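Putative glutathionylspermidine synthase (Methylobacillus flagellatus, PDB 3N6X) is of unproven function but, with its circularly permuted ATP-grasp fold, probably catalyses an ATP-dependent ligation such as glutathionylspermidine synthesis. Local coordinates at residues 11-16 and 413-418; 105-110 and 133-138; 196-201 and 440-445. All blocks are in the same frame, centred on the assembly; numbering follows the deposited sequence.

Interaction 1: residues 11-16 and 413-418; sequences DEMFLQ and TCPTLV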
ATOM      1  N   ASP A  11      15.562  -5.734  16.228  1.00 76.17           N
ATOM      2  CA  ASP A  11      15.530  -4.267  16.205  1.00 75.64           C
ATOM      3  C   ASP A  11      16.349  -3.727  15.040  1.00 78.97           C
ATOM      4  O   ASP A  11      17.421  -4.262  14.738  1.00 78.50           O
ATOM      5  CB  ASP A  11      16.007  -3.662  17.539  1.00 76.89           C
ATOM      6  CG  ASP A  11      15.747  -2.163  17.644  1.00 81.95           C
ATOM      7  OD1 ASP A  11      14.608  -1.779  17.987  1.00 79.42           O
ATOM      8  OD2 ASP A  11      16.674  -1.378  17.358  1.00 90.13           O
ATOM      9  N   GLU A  12      15.835  -2.672  14.375  1.00 74.98           N
ATOM     10  CA  GLU A  12      16.499  -2.048  13.226  1.00 74.69           C
ATOM     11  C   GLU A  12      17.836  -1.396  13.621  1.00 79.01           C
ATOM     12  O   GLU A  12      18.764  -1.392  12.818  1.00 77.96           O
ATOM     13  CB  GLU A  12      15.576  -1.001  12.545  1.00 75.94           C
ATOM     14  CG  GLU A  12      14.197  -1.511  12.122  1.00 84.62           C
ATOM     15  CD  GLU A  12      14.125  -2.463  10.934  1.00 92.91           C
ATOM     16  OE1 GLU A  12      15.100  -2.530  10.148  1.00 73.06           O
ATOM     17  OE2 GLU A  12      13.055  -3.088  10.749  1.00 75.49           O
HETATM   18  N   MSE A  13      17.927  -0.840  14.855  1.00 77.16           N
HETATM   19  CA  MSE A  13      19.130  -0.138  15.335  1.00 77.67           C
HETATM   20  C   MSE A  13      20.033  -0.993  16.237  1.00 83.70           C
HETATM   21  O   MSE A  13      21.237  -1.056  15.995  1.00 81.91           O
HETATM   22  CB  MSE A  13      18.739   1.175  16.046  1.00 79.78           C
HETATM   23  CG  MSE A  13      19.923   2.064  16.430  1.00 86.72           C
HETATM   24 SE   MSE A  13      19.438   3.598  17.557  0.75 94.65          SE
HETATM   25  CE  MSE A  13      18.521   4.700  16.311  1.00 91.02           C
ATOM     26  N   PHE A  14      19.462  -1.607  17.305  1.00 83.34           N
ATOM     27  CA  PHE A  14      20.243  -2.366  18.296  1.00 84.47           C
ATOM     28  C   PHE A  14      20.348  -3.868  18.014  1.00 91.28           C
ATOM     29  O   PHE A  14      19.331  -4.558  17.929  1.00 91.34           O
ATOM     30  CB  PHE A  14      19.738  -2.093  19.722  1.00 86.29           C
ATOM     31  CG  PHE A  14      19.680  -0.622  20.071  1.00 87.85           C
ATOM     32  CD1 PHE A  14      20.841   0.088  20.362  1.00 90.73           C
ATOM     33  CD2 PHE A  14      18.467   0.059  20.085  1.00 89.86           C
ATOM     34  CE1 PHE A  14      20.788   1.450  20.670  1.00 91.55           C
ATOM     35  CE2 PHE A  14      18.415   1.421  20.395  1.00 92.62           C
ATOM     36  CZ  PHE A  14      19.574   2.108  20.687  1.00 90.62           C
ATOM     37  N   LEU A  15      21.601  -4.372  17.909  1.00 89.77           N
ATOM     38  CA  LEU A  15      21.936  -5.777  17.622  1.00 90.77           C
ATOM     39  C   LEU A  15      21.636  -6.741  18.800  1.00 97.85           C
ATOM     40  O   LEU A  15      20.848  -6.405  19.692  1.00 97.56           O
ATOM     41  CB  LEU A  15      23.420  -5.894  17.203  1.00 90.78           C
ATOM     42  CG  LEU A  15      23.716  -5.785  15.707  1.00 95.38           C
ATOM     43  CD1 LEU A  15      25.150  -5.341  15.465  1.00 95.47           C
ATOM     44  CD2 LEU A  15      23.435  -7.100  14.988  1.00 97.39           C
ATOM     45  N   GLN A  16      22.271  -7.960  18.775  1.00 96.50           N
ATOM     46  CA  GLN A  16      22.115  -9.035  19.778  1.00 97.09           C
ATOM     47  C   GLN A  16      22.247  -8.535  21.224  1.00102.20           C
ATOM     48  O   GLN A  16      21.472  -8.951  22.092  1.00101.87           O
ATOM     49  CB  GLN A  16      23.116 -10.170  19.511  1.00 98.50           C
ATOM     50  N   THR A 413      11.292  -4.260  15.362  1.00 61.30           N
ATOM     51  CA  THR A 413      11.142  -3.011  16.089  1.00 61.54           C
ATOM     52  C   THR A 413      12.100  -1.954  15.564  1.00 66.94           C
ATOM     53  O   THR A 413      13.219  -2.269  15.155  1.00 66.48           O
ATOM     54  CB  THR A 413      11.319  -3.235  17.583  1.00 68.61           C
ATOM     55  OG1 THR A 413      12.455  -4.078  17.804  1.00 69.57           O
ATOM     56  CG2 THR A 413      10.088  -3.834  18.229  1.00 66.94           C
ATOM     57  N   CYS A 414      11.660  -0.708  15.570  1.00 64.41           N
ATOM     58  CA  CYS A 414      12.467   0.418  15.139  1.00 64.86           C
ATOM     59  C   CYS A 414      12.554   1.400  16.303  1.00 68.75           C
ATOM     60  O   CYS A 414      11.529   1.675  16.945  1.00 67.89           O
ATOM     61  CB  CYS A 414      11.858   1.068  13.898  1.00 65.74           C
ATOM     62  SG  CYS A 414      12.759   2.520  13.290  1.00 69.97           S
ATOM     63  N   PRO A 415      13.771   1.917  16.632  1.00 64.94           N
ATOM     64  CA  PRO A 415      13.885   2.869  17.751  1.00 64.06           C
ATOM     65  C   PRO A 415      12.919   4.017  17.604  1.00 66.58           C
ATOM     66  O   PRO A 415      12.810   4.602  16.535  1.00 64.98           O
ATOM     67  CB  PRO A 415      15.333   3.328  17.671  1.00 65.96           C
ATOM     68  CG  PRO A 415      16.027   2.211  17.024  1.00 70.85           C
ATOM     69  CD  PRO A 415      15.082   1.678  16.005  1.00 66.58           C
ATOM     70  N   THR A 416      12.118   4.233  18.628  1.00 64.71           N
ATOM     71  CA  THR A 416      11.055   5.217  18.616  1.00 65.23           C
ATOM     72  C   THR A 416      11.087   5.980  19.924  1.00 73.26           C
ATOM     73  O   THR A 416      11.304   5.382  20.986  1.00 73.27           O
ATOM     74  CB  THR A 416       9.705   4.496  18.406  1.00 67.28           C
ATOM     75  OG1 THR A 416       9.846   3.524  17.368  1.00 63.56           O
ATOM     76  CG2 THR A 416       8.566   5.449  18.070  1.00 63.76           C
ATOM     77  N   LEU A 417      10.879   7.300  19.859  1.00 72.18           N
ATOM     78  CA  LEU A 417      10.869   8.131  21.052  1.00 73.13           C
ATOM     79  C   LEU A 417       9.569   7.956  21.833  1.00 79.10           C
ATOM     80  O   LEU A 417       8.493   8.332  21.353  1.00 78.97           O
ATOM     81  CB  LEU A 417      11.119   9.609  20.704  1.00 73.24           C
ATOM     82  CG  LEU A 417      12.566   9.963  20.367  1.00 78.05           C
ATOM     83  CD1 LEU A 417      12.626  11.089  19.381  1.00 78.50           C
ATOM     84  CD2 LEU A 417      13.350  10.311  21.616  1.00 80.38           C
ATOM     85  N   VAL A 418       9.669   7.319  23.011  1.00 76.64           N
ATOM     86  CA  VAL A 418       8.536   7.065  23.917  1.00 76.63           C
ATOM     87  C   VAL A 418       8.749   7.817  25.262  1.00 80.60           C
ATOM     88  O   VAL A 418       9.762   8.503  25.416  1.00 79.61           O
ATOM     89  CB  VAL A 418       8.280   5.540  24.119  1.00 80.47           C
ATOM     90  CG1 VAL A 418       7.934   4.860  22.795  1.00 80.12           C
ATOM     91  CG2 VAL A 418       9.475   4.861  24.784  1.00 80.31           C
TER
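Asp11 meets Thr413 in a single, isolated beta bridge, and the same aspartate turns its carboxylate to the backbone just after it, where the chain bends away from strand 413-418. Across the bridge, Glu12 N donates to Thr413 O at 2.8 Å, and Asp11 CA makes a CH···O contact with that same carbonyl, which thus serves two neighbouring residues. The carboxylate of Asp11 is put in place by its first torsion: CG lies anti to the backbone N (chi1 -169°), and OD2 reaches forward along the chain. There it takes Phe14 N at 2.8 Å on its anti side, in a nearly straight bond (171°), and Met13 N at 2.9 Å from above the carboxylate plane, the bond that defines an Asx turn. Aspartate suits this position because its short side chain lets one oxygen reach the N-H groups two and three residues on. Pro415, which has no backbone N-H to satisfy, packs its ring against the turn; the bent end of selenomethionine Met13 crosses it obliquely, with Met13 CE 3.7 Å from Pro415 CB. Glu12 lays its CG 3.9 Å from Cys414 CB, while its carboxylate makes salt bridges to Arg77 and Arg151 and a hydrogen bond to Ser412. The contact thus lays the loop before helix 25-33 against strand 413-418, which itself pairs antiparallel with strand 423-435; Pro424 of that strand touches both Asp11 and Thr413.

Interaction 2: residues 105-110 and 133-138; sequences VYHDQE and GVDVPG
Tyr106, the first residue to leave helical geometry after helix 81-105, offers its carbonyl to the facing loop: Gly133 N points at Tyr106 O, 2.7 Å away, in a nearly straight bond (173°). Glycine fits here because Gly133 has a positive phi, a conformation that costs residues with a CB more. The ring of Tyr106 leads away from this loop, and its hydroxyl is bonded to Gly314 and Arg128, so the residue joins the loop through its backbone and the interior through its phenol. His107 follows and carries the side-chain part of the contact. Its CG is anti to the carbonyl carbon (chi1 -71°), which swings the imidazole across to residues 134 and 135. NE2 donates to Asp135 OD1 at 2.9 Å, meeting that oxygen nearly along its C-O axis, although the oxygen lies out of the ring plane and the bond is bent at the hydrogen (139°). At the ring edge CE1 comes to 3.2 Å from Val134 O. On the other side of the imidazole, ND1 is bonded to the carbonyl of His103, and the His103 and His107 rings are stacked. Further along, Gln109 turns back to give NE2 to Val105 O at 2.8 Å, tying the link between two helices to the end of the first. With both ring nitrogens engaged, one by a carbonyl and one by a carboxylate, His107 has its rotation fixed and would probably be inclined to hold both protons, its positive charge stabilised by Asp135.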
ATOM      1  N   VAL A 105      -6.726 -14.240 -15.972  1.00 29.28           N
ATOM      2  CA  VAL A 105      -8.133 -14.466 -15.549  1.00 30.18           C
ATOM      3  C   VAL A 105      -9.165 -13.892 -16.485  1.00 34.60           C
ATOM      4  O   VAL A 105     -10.315 -14.363 -16.491  1.00 34.09           O
ATOM      5  CB  VAL A 105      -8.470 -14.078 -14.087  1.00 34.69           C
ATOM      6  CG1 VAL A 105      -7.946 -15.092 -13.123  1.00 35.58           C
ATOM      7  CG2 VAL A 105      -8.013 -12.664 -13.739  1.00 34.08           C
ATOM      8  N   TYR A 106      -8.817 -12.792 -17.172  1.00 30.92           N
ATOM      9  CA  TYR A 106      -9.749 -12.121 -18.079  1.00 29.83           C
ATOM     10  C   TYR A 106      -9.497 -12.518 -19.536  1.00 34.54           C
ATOM     11  O   TYR A 106     -10.104 -11.951 -20.445  1.00 34.49           O
ATOM     12  CB  TYR A 106      -9.686 -10.600 -17.878  1.00 29.43           C
ATOM     13  CG  TYR A 106     -10.196 -10.168 -16.521  1.00 28.42           C
ATOM     14  CD1 TYR A 106     -11.489 -10.473 -16.114  1.00 29.82           C
ATOM     15  CD2 TYR A 106      -9.401  -9.410 -15.662  1.00 28.36           C
ATOM     16  CE1 TYR A 106     -11.969 -10.070 -14.870  1.00 30.55           C
ATOM     17  CE2 TYR A 106      -9.875  -8.994 -14.414  1.00 28.55           C
ATOM     18  CZ  TYR A 106     -11.161  -9.333 -14.023  1.00 32.32           C
ATOM     19  OH  TYR A 106     -11.646  -8.951 -12.800  1.00 28.90           O
ATOM     20  N   HIS A 107      -8.627 -13.526 -19.754  1.00 31.28           N
ATOM     21  CA  HIS A 107      -8.334 -14.021 -21.094  1.00 30.76           C
ATOM     22  C   HIS A 107      -8.450 -15.539 -21.183  1.00 34.87           C
ATOM     23  O   HIS A 107      -9.554 -16.041 -21.049  1.00 35.61           O
ATOM     24  CB  HIS A 107      -7.003 -13.451 -21.649  1.00 31.31           C
ATOM     25  CG  HIS A 107      -7.098 -11.988 -21.984  1.00 35.62           C
ATOM     26  ND1 HIS A 107      -6.845 -11.003 -21.029  1.00 37.47           N
ATOM     27  CD2 HIS A 107      -7.520 -11.385 -23.122  1.00 36.66           C
ATOM     28  CE1 HIS A 107      -7.072  -9.847 -21.634  1.00 36.32           C
ATOM     29  NE2 HIS A 107      -7.492 -10.021 -22.887  1.00 36.40           N
ATOM     30  N   ASP A 108      -7.340 -16.275 -21.378  1.00 32.11           N
ATOM     31  CA  ASP A 108      -7.392 -17.732 -21.544  1.00 32.57           C
ATOM     32  C   ASP A 108      -7.516 -18.532 -20.257  1.00 36.32           C
ATOM     33  O   ASP A 108      -7.779 -19.735 -20.317  1.00 35.84           O
ATOM     34  CB  ASP A 108      -6.225 -18.237 -22.406  1.00 34.72           C
ATOM     35  CG  ASP A 108      -6.266 -17.718 -23.848  1.00 45.27           C
ATOM     36  OD1 ASP A 108      -7.379 -17.394 -24.336  1.00 43.42           O
ATOM     37  OD2 ASP A 108      -5.195 -17.658 -24.487  1.00 54.35           O
ATOM     38  N   GLN A 109      -7.348 -17.877 -19.090  1.00 32.00           N
ATOM     39  CA  GLN A 109      -7.451 -18.532 -17.771  1.00 31.63           C
ATOM     40  C   GLN A 109      -6.592 -19.799 -17.689  1.00 35.97           C
ATOM     41  O   GLN A 109      -7.041 -20.821 -17.174  1.00 36.58           O
ATOM     42  CB  GLN A 109      -8.920 -18.797 -17.393  1.00 32.08           C
ATOM     43  CG  GLN A 109      -9.751 -17.513 -17.366  1.00 35.39           C
ATOM     44  CD  GLN A 109     -11.211 -17.731 -17.066  1.00 44.07           C
ATOM     45  OE1 GLN A 109     -11.764 -18.804 -17.285  1.00 37.85           O
ATOM     46  NE2 GLN A 109     -11.883 -16.684 -16.605  1.00 34.73           N
ATOM     47  N   GLU A 110      -5.343 -19.714 -18.209  1.00 31.56           N
ATOM     48  CA  GLU A 110      -4.388 -20.823 -18.247  1.00 31.13           C
ATOM     49  C   GLU A 110      -4.088 -21.396 -16.856  1.00 35.94           C
ATOM     50  O   GLU A 110      -3.935 -22.613 -16.724  1.00 35.63           O
ATOM     51  CB  GLU A 110      -3.074 -20.408 -18.950  1.00 31.67           C
ATOM     52  CG  GLU A 110      -3.203 -20.130 -20.448  1.00 38.57           C
ATOM     53  CD  GLU A 110      -3.730 -21.243 -21.351  1.00 69.43           C
ATOM     54  OE1 GLU A 110      -3.725 -22.425 -20.928  1.00 60.67           O
ATOM     55  OE2 GLU A 110      -4.114 -20.929 -22.502  1.00 68.61           O
ATOM     56  N   GLY A 133     -12.036 -10.786 -21.895  1.00 33.32           N
ATOM     57  CA  GLY A 133     -11.713 -10.599 -23.303  1.00 31.75           C
ATOM     58  C   GLY A 133     -11.234  -9.203 -23.643  1.00 36.64           C
ATOM     59  O   GLY A 133     -10.849  -8.944 -24.790  1.00 38.17           O
ATOM     60  N   VAL A 134     -11.232  -8.285 -22.652  1.00 30.78           N
ATOM     61  CA  VAL A 134     -10.808  -6.897 -22.876  1.00 29.26           C
ATOM     62  C   VAL A 134      -9.285  -6.756 -22.796  1.00 35.20           C
ATOM     63  O   VAL A 134      -8.681  -7.105 -21.777  1.00 35.91           O
ATOM     64  CB  VAL A 134     -11.538  -5.909 -21.921  1.00 31.15           C
ATOM     65  CG1 VAL A 134     -11.079  -4.464 -22.155  1.00 30.49           C
ATOM     66  CG2 VAL A 134     -13.052  -6.030 -22.064  1.00 29.84           C
ATOM     67  N   ASP A 135      -8.670  -6.251 -23.872  1.00 32.31           N
ATOM     68  CA  ASP A 135      -7.236  -5.974 -23.920  1.00 32.76           C
ATOM     69  C   ASP A 135      -6.968  -4.582 -23.356  1.00 38.18           C
ATOM     70  O   ASP A 135      -7.593  -3.613 -23.783  1.00 38.77           O
ATOM     71  CB  ASP A 135      -6.705  -6.068 -25.368  1.00 34.37           C
ATOM     72  CG  ASP A 135      -6.803  -7.457 -25.999  1.00 44.51           C
ATOM     73  OD1 ASP A 135      -7.023  -8.443 -25.250  1.00 43.91           O
ATOM     74  OD2 ASP A 135      -6.651  -7.558 -27.234  1.00 52.77           O
ATOM     75  N   VAL A 136      -6.072  -4.489 -22.373  1.00 34.70           N
ATOM     76  CA  VAL A 136      -5.720  -3.223 -21.732  1.00 33.79           C
ATOM     77  C   VAL A 136      -4.322  -2.782 -22.201  1.00 39.94           C
ATOM     78  O   VAL A 136      -3.464  -3.638 -22.434  1.00 39.35           O
ATOM     79  CB  VAL A 136      -5.840  -3.296 -20.169  1.00 36.59           C
ATOM     80  CG1 VAL A 136      -7.230  -3.773 -19.745  1.00 35.71           C
ATOM     81  CG2 VAL A 136      -4.756  -4.187 -19.560  1.00 36.07           C
ATOM     82  N   PRO A 137      -4.069  -1.451 -22.366  1.00 38.44           N
ATOM     83  CA  PRO A 137      -2.745  -1.008 -22.866  1.00 38.53           C
ATOM     84  C   PRO A 137      -1.540  -1.570 -22.092  1.00 41.61           C
ATOM     85  O   PRO A 137      -1.466  -1.444 -20.868  1.00 39.98           O
ATOM     86  CB  PRO A 137      -2.832   0.520 -22.784  1.00 40.03           C
ATOM     87  CG  PRO A 137      -4.284   0.810 -22.916  1.00 43.61           C
ATOM     88  CD  PRO A 137      -4.984  -0.304 -22.184  1.00 39.33           C
ATOM     89  N   GLY A 138      -0.655  -2.255 -22.823  1.00 38.81           N
ATOM     90  CA  GLY A 138       0.550  -2.886 -22.283  1.00 37.72           C
ATOM     91  C   GLY A 138       0.307  -4.059 -21.350  1.00 42.01           C
ATOM     92  O   GLY A 138       1.243  -4.532 -20.702  1.00 43.41           O
TER

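Interaction 3: residues 196-201 and 440-445; sequences VEHYPQ and SLVPGA. With GOL (glycerol), chain V.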
ATOM      1  N   VAL A 196      12.894  11.086  -3.066  1.00 32.43           N
ATOM      2  CA  VAL A 196      11.568  10.499  -3.325  1.00 30.55           C
ATOM      3  C   VAL A 196      10.630  11.448  -4.066  1.00 35.73           C
ATOM      4  O   VAL A 196       9.617  10.997  -4.619  1.00 35.01           O
ATOM      5  CB  VAL A 196      10.892   9.979  -2.016  1.00 32.65           C
ATOM      6  CG1 VAL A 196      11.605   8.747  -1.473  1.00 32.05           C
ATOM      7  CG2 VAL A 196      10.807  11.076  -0.957  1.00 31.90           C
ATOM      8  N   GLU A 197      10.926  12.766  -4.040  1.00 33.85           N
ATOM      9  CA  GLU A 197      10.006  13.793  -4.561  1.00 33.52           C
ATOM     10  C   GLU A 197       9.710  13.778  -6.060  1.00 35.34           C
ATOM     11  O   GLU A 197       8.805  14.488  -6.510  1.00 35.34           O
ATOM     12  CB  GLU A 197      10.338  15.193  -4.029  1.00 34.76           C
ATOM     13  CG  GLU A 197      11.656  15.772  -4.516  1.00 44.47           C
ATOM     14  CD  GLU A 197      11.939  17.151  -3.954  1.00 63.86           C
ATOM     15  OE1 GLU A 197      11.215  18.106  -4.324  1.00 48.46           O
ATOM     16  OE2 GLU A 197      12.843  17.267  -3.095  1.00 68.59           O
ATOM     17  N   HIS A 198      10.406  12.920  -6.817  1.00 29.97           N
ATOM     18  CA  HIS A 198      10.176  12.769  -8.258  1.00 28.91           C
ATOM     19  C   HIS A 198       9.050  11.740  -8.559  1.00 31.69           C
ATOM     20  O   HIS A 198       8.689  11.556  -9.722  1.00 30.51           O
ATOM     21  CB  HIS A 198      11.477  12.375  -8.970  1.00 28.97           C
ATOM     22  CG  HIS A 198      12.085  11.098  -8.463  1.00 32.01           C
ATOM     23  ND1 HIS A 198      12.502  10.965  -7.143  1.00 33.54           N
ATOM     24  CD2 HIS A 198      12.354   9.950  -9.122  1.00 33.38           C
ATOM     25  CE1 HIS A 198      13.006   9.748  -7.046  1.00 32.84           C
ATOM     26  NE2 HIS A 198      12.934   9.095  -8.208  1.00 33.36           N
ATOM     27  N   TYR A 199       8.497  11.091  -7.504  1.00 29.70           N
ATOM     28  CA  TYR A 199       7.419  10.098  -7.620  1.00 29.67           C
ATOM     29  C   TYR A 199       6.262  10.585  -8.510  1.00 32.67           C
ATOM     30  O   TYR A 199       5.976   9.924  -9.494  1.00 33.48           O
ATOM     31  CB  TYR A 199       6.916   9.629  -6.219  1.00 31.74           C
ATOM     32  CG  TYR A 199       5.690   8.734  -6.284  1.00 34.47           C
ATOM     33  CD1 TYR A 199       4.409   9.277  -6.420  1.00 36.31           C
ATOM     34  CD2 TYR A 199       5.809   7.347  -6.238  1.00 34.65           C
ATOM     35  CE1 TYR A 199       3.290   8.463  -6.546  1.00 36.85           C
ATOM     36  CE2 TYR A 199       4.689   6.521  -6.330  1.00 34.95           C
ATOM     37  CZ  TYR A 199       3.432   7.083  -6.504  1.00 41.95           C
ATOM     38  OH  TYR A 199       2.322   6.283  -6.591  1.00 38.51           O
ATOM     39  N   PRO A 200       5.640  11.783  -8.250  1.00 28.82           N
ATOM     40  CA  PRO A 200       4.518  12.232  -9.104  1.00 28.08           C
ATOM     41  C   PRO A 200       4.830  12.338 -10.595  1.00 31.83           C
ATOM     42  O   PRO A 200       3.970  12.021 -11.422  1.00 31.44           O
ATOM     43  CB  PRO A 200       4.157  13.590  -8.506  1.00 29.14           C
ATOM     44  CG  PRO A 200       4.544  13.472  -7.093  1.00 32.69           C
ATOM     45  CD  PRO A 200       5.819  12.698  -7.105  1.00 28.91           C
ATOM     46  N   GLN A 201       6.066  12.733 -10.944  1.00 28.83           N
ATOM     47  CA  GLN A 201       6.466  12.851 -12.341  1.00 28.65           C
ATOM     48  C   GLN A 201       6.775  11.495 -12.962  1.00 31.39           C
ATOM     49  O   GLN A 201       6.505  11.295 -14.148  1.00 31.02           O
ATOM     50  CB  GLN A 201       7.625  13.853 -12.512  1.00 29.60           C
ATOM     51  CG  GLN A 201       7.189  15.314 -12.341  1.00 24.99           C
ATOM     52  CD  GLN A 201       6.081  15.727 -13.285  1.00 35.26           C
ATOM     53  OE1 GLN A 201       6.137  15.511 -14.502  1.00 33.12           O
ATOM     54  NE2 GLN A 201       5.067  16.359 -12.749  1.00 26.10           N
ATOM     55  N   SER A 440       8.980  -0.273 -11.850  1.00 35.69           N
ATOM     56  CA  SER A 440       9.979   0.364 -11.005  1.00 34.72           C
ATOM     57  C   SER A 440       9.413   0.803  -9.676  1.00 37.75           C
ATOM     58  O   SER A 440       8.195   0.816  -9.486  1.00 36.48           O
ATOM     59  CB  SER A 440      10.604   1.564 -11.727  1.00 38.59           C
ATOM     60  OG  SER A 440       9.640   2.561 -12.041  1.00 44.74           O
ATOM     61  N   LEU A 441      10.311   1.138  -8.740  1.00 34.86           N
ATOM     62  CA  LEU A 441       9.979   1.656  -7.431  1.00 34.85           C
ATOM     63  C   LEU A 441      10.794   2.897  -7.221  1.00 39.43           C
ATOM     64  O   LEU A 441      12.002   2.881  -7.463  1.00 39.31           O
ATOM     65  CB  LEU A 441      10.370   0.652  -6.333  1.00 35.03           C
ATOM     66  CG  LEU A 441       9.421  -0.462  -6.050  1.00 40.51           C
ATOM     67  CD1 LEU A 441       9.832  -1.698  -6.779  1.00 41.17           C
ATOM     68  CD2 LEU A 441       9.394  -0.770  -4.584  1.00 42.62           C
ATOM     69  N   VAL A 442      10.174   3.954  -6.710  1.00 35.94           N
ATOM     70  CA  VAL A 442      10.906   5.131  -6.260  1.00 35.40           C
ATOM     71  C   VAL A 442      11.545   4.695  -4.912  1.00 37.83           C
ATOM     72  O   VAL A 442      10.914   3.935  -4.184  1.00 35.79           O
ATOM     73  CB  VAL A 442       9.948   6.363  -6.117  1.00 38.41           C
ATOM     74  CG1 VAL A 442      10.519   7.425  -5.185  1.00 37.95           C
ATOM     75  CG2 VAL A 442       9.621   6.959  -7.483  1.00 37.50           C
ATOM     76  N   PRO A 443      12.832   5.029  -4.624  1.00 35.46           N
ATOM     77  CA  PRO A 443      13.457   4.523  -3.381  1.00 35.16           C
ATOM     78  C   PRO A 443      12.909   5.166  -2.101  1.00 38.90           C
ATOM     79  O   PRO A 443      13.606   5.916  -1.401  1.00 38.07           O
ATOM     80  CB  PRO A 443      14.945   4.802  -3.594  1.00 36.68           C
ATOM     81  CG  PRO A 443      14.970   5.963  -4.512  1.00 41.19           C
ATOM     82  CD  PRO A 443      13.778   5.844  -5.412  1.00 36.72           C
ATOM     83  N   GLY A 444      11.681   4.815  -1.783  1.00 35.72           N
ATOM     84  CA  GLY A 444      11.001   5.285  -0.590  1.00 35.16           C
ATOM     85  C   GLY A 444       9.818   4.420  -0.253  1.00 38.35           C
ATOM     86  O   GLY A 444       9.399   3.591  -1.065  1.00 37.28           O
ATOM     87  N   ALA A 445       9.250   4.626   0.928  1.00 35.55           N
ATOM     88  CA  ALA A 445       8.110   3.854   1.397  1.00 35.62           C
ATOM     89  C   ALA A 445       7.410   4.570   2.537  1.00 42.67           C
ATOM     90  O   ALA A 445       8.029   5.372   3.249  1.00 42.81           O
ATOM     91  CB  ALA A 445       8.573   2.472   1.871  1.00 35.93           C
TER
HETATM   92  C1  GOL V 494      13.591   5.577  -8.916  1.00 74.29           C
HETATM   93  O1  GOL V 494      14.479   6.646  -8.610  1.00 73.99           O
HETATM   94  C2  GOL V 494      12.662   5.998 -10.033  1.00 74.09           C
HETATM   95  O2  GOL V 494      13.385   6.816 -11.014  1.00 75.46           O
HETATM   96  C3  GOL V 494      12.092   4.725 -10.665  1.00 74.00           C
HETATM   97  O3  GOL V 494      11.442   5.038 -11.894  1.00 73.92           O
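Val442 pushes its forked side chain into the turn formed by Val196 to Tyr199, and each of its branches meets a different part of that turn. From CB, which points toward the turn, CG1 stands anti to the backbone N (chi1 158°) and runs to Val196, lying 3.7 Å from Val196 O and 4.1 Å from Val196 CB; it also comes to 3.9 Å from His198 CE1. CG2, the other tip, lies over one face of the His198 imidazole and 3.8 Å from Tyr199 CA, next to the CB that begins the tyrosine side chain. A beta-branched residue suits this place because its fork lets one methyl reach each end of the type I turn. Beside it, Val196 CG1 sits 3.6 Å from Gly444 CA, where a CB would clash with Val196 CG1, which explains why a glycine suits the place. At the edge of the His198 ring, NE2 shares a hydrogen bond with O1 of a glycerol at 2.9 Å, and Ser440 OG holds O3 at the other end of this molecule, probably a crystallisation additive. Replacing His198 by an alanine would take away the ring and is likely to leave Val442 CG2 without the flat face it lies on and the glycerol O1 without its imidazole partner. Tyr199 starts helix 199-209, and around it helices 170-183 and 232-242 pack on the turn, while helix 81-105 lies against Leu441 of strand 439-441 and against Pro443; strand 423-435 touches both Tyr199 and Leu441.

How the interactions relate
Interactions 1 and 3 both reach the same mixed sheet, through strands 413-418 and 439-441, each paired with strand 423-435; their centres lie about 26 Å apart. Interaction 2 stands apart, about 46 Å from interaction 1 between centres and on the opposite side of the chain's centre, and about 29 Å from interaction 3. Along the chain, interaction 2 closes a short loop nested inside the span of interaction 1 and before interaction 3 opens, while 1 and 3 cross, their segments alternating. Helix 81-105 connects interactions 2 and 3, leading into one and packing beside the other. Interactions 1 and 3 thus bring distant segments onto or beside late strands, whereas interaction 2 is a local tie.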